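Local coordinates for protein 3-dehydroquinate dehydratase (Aquifex aeolicus, PDB 2EGZ) that catalyses the cis-dehydration of 3-dehydroquinate to 3-dehydroshikimate through a Schiff base, the third step of the chorismate pathway, at residues Glu129-Gly134 with Gly139-Ala144; Cys158-Arg161 with Glu166-Leu169. All blocks are in the same frame, centred on the assembly; numbering follows the deposited sequence.

Contact 1 (Glu129-Gly134 with Gly139-Ala144)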
ATOM      1  N   GLU B 129      12.848  -2.226  -7.275  1.00 16.65           N
ATOM      2  CA  GLU B 129      11.554  -2.340  -7.939  1.00 18.11           C
ATOM      3  C   GLU B 129      10.835  -0.997  -7.984  1.00 17.67           C
ATOM      4  O   GLU B 129      10.220  -0.649  -8.991  1.00 17.17           O
ATOM      5  CB  GLU B 129      10.665  -3.360  -7.234  1.00 21.52           C
ATOM      6  CG  GLU B 129       9.337  -3.568  -7.945  1.00 25.70           C
ATOM      7  CD  GLU B 129       8.475  -4.603  -7.265  1.00 29.31           C
ATOM      8  OE1 GLU B 129       8.952  -5.743  -7.085  1.00 31.93           O
ATOM      9  OE2 GLU B 129       7.322  -4.277  -6.913  1.00 32.41           O
ATOM     10  N   VAL B 130      10.902  -0.252  -6.884  1.00 16.32           N
ATOM     11  CA  VAL B 130      10.262   1.058  -6.823  1.00 14.85           C
ATOM     12  C   VAL B 130      10.860   1.958  -7.893  1.00 14.79           C
ATOM     13  O   VAL B 130      10.142   2.667  -8.599  1.00 15.84           O
ATOM     14  CB  VAL B 130      10.455   1.713  -5.429  1.00 16.44           C
ATOM     15  CG1 VAL B 130      10.033   3.178  -5.466  1.00 17.30           C
ATOM     16  CG2 VAL B 130       9.633   0.958  -4.393  1.00 16.53           C
ATOM     17  N   LEU B 131      12.180   1.925  -8.018  1.00 12.49           N
ATOM     18  CA  LEU B 131      12.860   2.738  -9.015  1.00 13.27           C
ATOM     19  C   LEU B 131      12.490   2.308 -10.429  1.00 14.17           C
ATOM     20  O   LEU B 131      12.165   3.140 -11.278  1.00 13.34           O
ATOM     21  CB  LEU B 131      14.373   2.639  -8.827  1.00 11.48           C
ATOM     22  CG  LEU B 131      14.877   3.202  -7.499  1.00 11.80           C
ATOM     23  CD1 LEU B 131      16.365   2.914  -7.357  1.00 11.54           C
ATOM     24  CD2 LEU B 131      14.606   4.704  -7.445  1.00 11.55           C
ATOM     25  N   ARG B 132      12.531   1.007 -10.684  1.00 14.00           N
ATOM     26  CA  ARG B 132      12.201   0.517 -12.013  1.00 16.28           C
ATOM     27  C   ARG B 132      10.758   0.784 -12.410  1.00 17.15           C
ATOM     28  O   ARG B 132      10.489   1.128 -13.558  1.00 16.49           O
ATOM     29  CB  ARG B 132      12.525  -0.974 -12.124  1.00 17.41           C
ATOM     30  CG  ARG B 132      14.021  -1.199 -12.233  1.00 17.52           C
ATOM     31  CD  ARG B 132      14.419  -2.649 -12.377  1.00 22.11           C
ATOM     32  NE  ARG B 132      15.871  -2.732 -12.498  1.00 24.10           N
ATOM     33  CZ  ARG B 132      16.643  -3.538 -11.777  1.00 26.89           C
ATOM     34  NH1 ARG B 132      16.101  -4.348 -10.878  1.00 25.03           N
ATOM     35  NH2 ARG B 132      17.964  -3.514 -11.942  1.00 26.15           N
ATOM     36  N   GLU B 133       9.832   0.633 -11.468  1.00 18.87           N
ATOM     37  CA  GLU B 133       8.424   0.885 -11.766  1.00 20.86           C
ATOM     38  C   GLU B 133       8.218   2.366 -12.056  1.00 21.16           C
ATOM     39  O   GLU B 133       7.459   2.734 -12.952  1.00 20.32           O
ATOM     40  CB  GLU B 133       7.542   0.448 -10.597  1.00 23.33           C
ATOM     41  CG  GLU B 133       7.412  -1.053 -10.480  1.00 25.54           C
ATOM     42  CD  GLU B 133       6.630  -1.650 -11.634  1.00 28.29           C
ATOM     43  OE1 GLU B 133       5.388  -1.513 -11.643  1.00 30.51           O
ATOM     44  OE2 GLU B 133       7.256  -2.241 -12.538  1.00 28.89           O
ATOM     45  N   GLY B 134       8.905   3.214 -11.299  1.00 20.03           N
ATOM     46  CA  GLY B 134       8.787   4.641 -11.523  1.00 19.41           C
ATOM     47  C   GLY B 134       9.167   5.006 -12.950  1.00 20.11           C
ATOM     48  O   GLY B 134       8.487   5.799 -13.601  1.00 18.84           O
ATOM     49  N   GLY B 139       7.854   8.345 -14.901  1.00 18.01           N
ATOM     50  CA  GLY B 139       8.049   9.432 -13.959  1.00 16.47           C
ATOM     51  C   GLY B 139       9.413   9.424 -13.306  1.00 17.29           C
ATOM     52  O   GLY B 139      10.260   8.574 -13.607  1.00 16.62           O
ATOM     53  N   ILE B 140       9.633  10.391 -12.422  1.00 15.17           N
ATOM     54  CA  ILE B 140      10.880  10.490 -11.681  1.00 13.85           C
ATOM     55  C   ILE B 140      10.614   9.746 -10.382  1.00 13.82           C
ATOM     56  O   ILE B 140       9.848  10.207  -9.540  1.00 12.57           O
ATOM     57  CB  ILE B 140      11.226  11.950 -11.344  1.00 14.69           C
ATOM     58  CG1 ILE B 140      11.332  12.773 -12.631  1.00 15.66           C
ATOM     59  CG2 ILE B 140      12.536  12.003 -10.556  1.00 15.15           C
ATOM     60  CD1 ILE B 140      11.492  14.262 -12.386  1.00 17.21           C
ATOM     61  N   PRO B 141      11.227   8.572 -10.206  1.00 12.89           N
ATOM     62  CA  PRO B 141      10.998   7.821  -8.974  1.00 11.13           C
ATOM     63  C   PRO B 141      11.532   8.524  -7.731  1.00 12.30           C
ATOM     64  O   PRO B 141      12.637   9.067  -7.732  1.00  9.84           O
ATOM     65  CB  PRO B 141      11.697   6.485  -9.248  1.00 11.73           C
ATOM     66  CG  PRO B 141      12.816   6.879 -10.172  1.00 13.46           C
ATOM     67  CD  PRO B 141      12.165   7.867 -11.100  1.00 13.64           C
ATOM     68  N   LYS B 142      10.721   8.521  -6.677  1.00 11.56           N
ATOM     69  CA  LYS B 142      11.086   9.138  -5.407  1.00 12.04           C
ATOM     70  C   LYS B 142      10.919   8.102  -4.309  1.00 12.80           C
ATOM     71  O   LYS B 142       9.861   7.483  -4.194  1.00 12.03           O
ATOM     72  CB  LYS B 142      10.178  10.338  -5.105  1.00 12.82           C
ATOM     73  CG  LYS B 142      10.333  10.877  -3.693  1.00 15.26           C
ATOM     74  CD  LYS B 142       9.430  12.075  -3.426  1.00 16.82           C
ATOM     75  CE  LYS B 142       9.655  12.607  -2.015  1.00 18.67           C
ATOM     76  NZ  LYS B 142       8.838  13.818  -1.701  1.00 18.90           N
ATOM     77  N   ILE B 143      11.964   7.917  -3.508  1.00 11.45           N
ATOM     78  CA  ILE B 143      11.931   6.962  -2.406  1.00 13.05           C
ATOM     79  C   ILE B 143      12.272   7.702  -1.120  1.00 12.68           C
ATOM     80  O   ILE B 143      13.335   8.303  -1.012  1.00 13.13           O
ATOM     81  CB  ILE B 143      12.965   5.823  -2.609  1.00 14.06           C
ATOM     82  CG1 ILE B 143      12.667   5.068  -3.902  1.00 16.59           C
ATOM     83  CG2 ILE B 143      12.926   4.858  -1.423  1.00 14.57           C
ATOM     84  CD1 ILE B 143      13.692   3.997  -4.234  1.00 16.79           C
ATOM     85  N   ALA B 144      11.362   7.666  -0.153  1.00 12.23           N
ATOM     86  CA  ALA B 144      11.584   8.318   1.135  1.00 11.90           C
ATOM     87  C   ALA B 144      11.357   7.249   2.200  1.00 13.36           C
ATOM     88  O   ALA B 144      10.217   6.864   2.462  1.00 12.21           O
ATOM     89  CB  ALA B 144      10.602   9.469   1.318  1.00 13.04           C
TER
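I143 meets V130 and L131 where helix 124-136 lies on strand 140-146, the closing half of a beta-alpha-beta unit in the TIM barrel of this type I dehydroquinase. The two short axes run 7.2 Å apart and nearly antiparallel. The I143 CD1 methyl reaches the helix because the side chain is extended, with CG1 anti to the carbonyl carbon (chi1 -60°) and CD1 continuing outward. It comes up against L131 CD2 at 3.4 Å, tighter than usual for two methyls, and the two side chains cross at about a right angle. V130 approaches I143 obliquely on its CG1 branch, which is anti to the backbone N (chi1 169°) and rests 3.6 Å from I143 CG1. Branched aliphatic residues suit this layer, since their methyls interlock without polar atoms to satisfy. P141 adds a rigid ring: its CB lies 3.9 Å from L131 CD2, the leucine again lying crosswise. Facing the proline, G134 lets the helix come close, its CA 4.1 Å from P141 CB, where a side chain on G134 would collide with that carbon. P141 and I143 thus face the helix, while K142 between them points to the other side, into the barrel, where it forms the Schiff base with the substrate; H116, the proton donor/acceptor, lies beside it. Near the end of the helix the chain turns back on itself, and G139 N donates to G134 O at 2.9 Å with an N-H...O angle of 162°.

Contact 2 (Cys158-Arg161 with Glu166-Leu169)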
ATOM      1  N   CYS B 158      23.634   3.544  -2.321  1.00 11.03           N
ATOM      2  CA  CYS B 158      24.383   2.648  -3.193  1.00 12.24           C
ATOM      3  C   CYS B 158      23.524   1.774  -4.097  1.00 12.63           C
ATOM      4  O   CYS B 158      23.849   1.577  -5.271  1.00  9.97           O
ATOM      5  CB  CYS B 158      25.308   1.773  -2.356  1.00 15.09           C
ATOM      6  SG  CYS B 158      26.590   2.750  -1.562  1.00 20.06           S
ATOM      7  N   ILE B 159      22.430   1.250  -3.558  1.00 11.51           N
ATOM      8  CA  ILE B 159      21.556   0.394  -4.346  1.00 11.85           C
ATOM      9  C   ILE B 159      20.842   1.187  -5.439  1.00 13.36           C
ATOM     10  O   ILE B 159      20.548   0.658  -6.514  1.00 13.35           O
ATOM     11  CB  ILE B 159      20.522  -0.303  -3.438  1.00 11.51           C
ATOM     12  CG1 ILE B 159      21.241  -1.255  -2.480  1.00 11.46           C
ATOM     13  CG2 ILE B 159      19.495  -1.057  -4.275  1.00 10.87           C
ATOM     14  CD1 ILE B 159      22.012  -2.364  -3.159  1.00 13.93           C
ATOM     15  N   SER B 160      20.584   2.464  -5.178  1.00 13.13           N
ATOM     16  CA  SER B 160      19.899   3.294  -6.158  1.00 13.98           C
ATOM     17  C   SER B 160      20.685   3.425  -7.461  1.00 14.34           C
ATOM     18  O   SER B 160      20.098   3.661  -8.515  1.00 15.18           O
ATOM     19  CB  SER B 160      19.619   4.686  -5.581  1.00 15.39           C
ATOM     20  OG  SER B 160      20.787   5.487  -5.596  1.00 19.90           O
ATOM     21  N   ARG B 161      22.006   3.265  -7.397  1.00 15.46           N
ATOM     22  CA  ARG B 161      22.844   3.376  -8.592  1.00 15.67           C
ATOM     23  C   ARG B 161      22.656   2.206  -9.556  1.00 16.41           C
ATOM     24  O   ARG B 161      23.035   2.288 -10.728  1.00 16.02           O
ATOM     25  CB  ARG B 161      24.323   3.470  -8.205  1.00 17.83           C
ATOM     26  CG  ARG B 161      24.657   4.673  -7.338  1.00 21.31           C
ATOM     27  CD  ARG B 161      26.121   4.680  -6.914  1.00 22.82           C
ATOM     28  NE  ARG B 161      27.034   4.886  -8.033  1.00 23.49           N
ATOM     29  CZ  ARG B 161      27.936   3.998  -8.436  1.00 23.33           C
ATOM     30  NH1 ARG B 161      28.046   2.832  -7.810  1.00 23.24           N
ATOM     31  NH2 ARG B 161      28.729   4.276  -9.462  1.00 23.13           N
ATOM     32  N   GLU B 166      17.584   9.825 -13.303  1.00 23.08           N
ATOM     33  CA  GLU B 166      17.439  10.822 -12.262  1.00 21.89           C
ATOM     34  C   GLU B 166      16.335  10.310 -11.354  1.00 19.03           C
ATOM     35  O   GLU B 166      15.380   9.669 -11.806  1.00 15.88           O
ATOM     36  CB  GLU B 166      17.100  12.199 -12.839  1.00 27.01           C
ATOM     37  CG  GLU B 166      15.821  12.295 -13.634  1.00 30.67           C
ATOM     38  CD  GLU B 166      15.652  13.676 -14.238  1.00 32.78           C
ATOM     39  OE1 GLU B 166      16.576  14.123 -14.952  1.00 36.28           O
ATOM     40  OE2 GLU B 166      14.608  14.319 -14.001  1.00 33.35           O
ATOM     41  N   LYS B 167      16.483  10.577 -10.067  1.00 14.66           N
ATOM     42  CA  LYS B 167      15.528  10.103  -9.082  1.00 11.99           C
ATOM     43  C   LYS B 167      15.580  11.046  -7.897  1.00 10.30           C
ATOM     44  O   LYS B 167      16.282  12.055  -7.938  1.00  8.84           O
ATOM     45  CB  LYS B 167      15.930   8.693  -8.639  1.00 11.96           C
ATOM     46  CG  LYS B 167      17.418   8.579  -8.263  1.00 13.89           C
ATOM     47  CD  LYS B 167      17.833   7.132  -7.983  1.00 16.22           C
ATOM     48  CE  LYS B 167      17.823   6.249  -9.227  1.00 13.87           C
ATOM     49  NZ  LYS B 167      19.029   6.436 -10.100  1.00 15.95           N
ATOM     50  N   ILE B 168      14.834  10.714  -6.852  1.00 10.39           N
ATOM     51  CA  ILE B 168      14.805  11.508  -5.626  1.00 10.06           C
ATOM     52  C   ILE B 168      14.972  10.509  -4.495  1.00 10.57           C
ATOM     53  O   ILE B 168      14.147   9.608  -4.324  1.00 10.94           O
ATOM     54  CB  ILE B 168      13.467  12.259  -5.473  1.00 11.00           C
ATOM     55  CG1 ILE B 168      13.324  13.281  -6.606  1.00 11.79           C
ATOM     56  CG2 ILE B 168      13.399  12.940  -4.102  1.00 11.18           C
ATOM     57  CD1 ILE B 168      11.907  13.844  -6.754  1.00 12.53           C
ATOM     58  N   LEU B 169      16.051  10.660  -3.734  1.00  9.30           N
ATOM     59  CA  LEU B 169      16.344   9.744  -2.642  1.00  9.20           C
ATOM     60  C   LEU B 169      16.370  10.449  -1.306  1.00 11.52           C
ATOM     61  O   LEU B 169      17.060  11.454  -1.146  1.00 12.01           O
ATOM     62  CB  LEU B 169      17.700   9.088  -2.879  1.00 10.30           C
ATOM     63  CG  LEU B 169      17.817   8.375  -4.224  1.00 10.88           C
ATOM     64  CD1 LEU B 169      19.253   7.931  -4.437  1.00 13.95           C
ATOM     65  CD2 LEU B 169      16.861   7.189  -4.249  1.00 11.45           C
TER
HETATM   66  O   HOH W   1      21.238   6.385  -8.049  1.00 24.96           O
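The flat group in this contact is the peptide linking S160 to R161, and a water lies over one of its faces, with S160 OG on the same side. The K167 ammonium approaches the outer end of the carbonyl, tilted well out of its plane toward that side, with NZ 3.4 Å from S160 O in a weak hydrogen bond. At the nitrogen edge, R161 N bonds back to C158 O. The water joins the two side chains: it donates to S160 OG at 2.7 Å and accepts from K167 NZ at 3.0 Å. Stronger direct partners of NZ are the carbonyls of G165 and V163, so backbone oxygens gather round this buried charge. Bends at chi3 (69°) and chi4 (79°) fold the lysine back toward them, while its CD lies 3.9 Å from S160 CB. A methionine here has no ammonium, and the G165 and V163 carbonyls and the water would probably be left without a donor to tie the turn together. L169 presses a methyl tightly against the serine, its CD1 3.1 Å from S160 OG and 3.5 Å from S160 CB, a fit that suits a side chain as small as serine. The hydroxyl is nevertheless satisfied, bonding to L157 O one turn back in the helix. Leucine suits the strand position because its two methyls, CD1 and CD2, both pack on S160 CB. The contact joins the end of helix 150-160 to the start of strand 168-172 in a beta-alpha-beta unit of the barrel, with K167 also touching P141 of strand 140-146 and Y135 of helix 124-136.

In the fold
Both contacts are buried, and each packs a helix on the strand that follows it, in successive beta-alpha-beta units of one barrel. Strands 140-146 and 168-172 are neighbours in the parallel sheet, and they meet directly: I143 N lies 2.9 Å from I168 O, and P141 O lies 2.9 Å from I168 N, both probable hydrogen bonds. Their chemistry differs. Contact 1 runs along the last turns of its helix and is largely aliphatic, with one backbone bond at the turn; contact 2 sits at a helix end, buries less surface, and is dominated by a lysine, a hydroxyl and a water. Contact 1 also includes the Schiff-base lysine, whereas contact 2 includes none of the annotated catalytic residues.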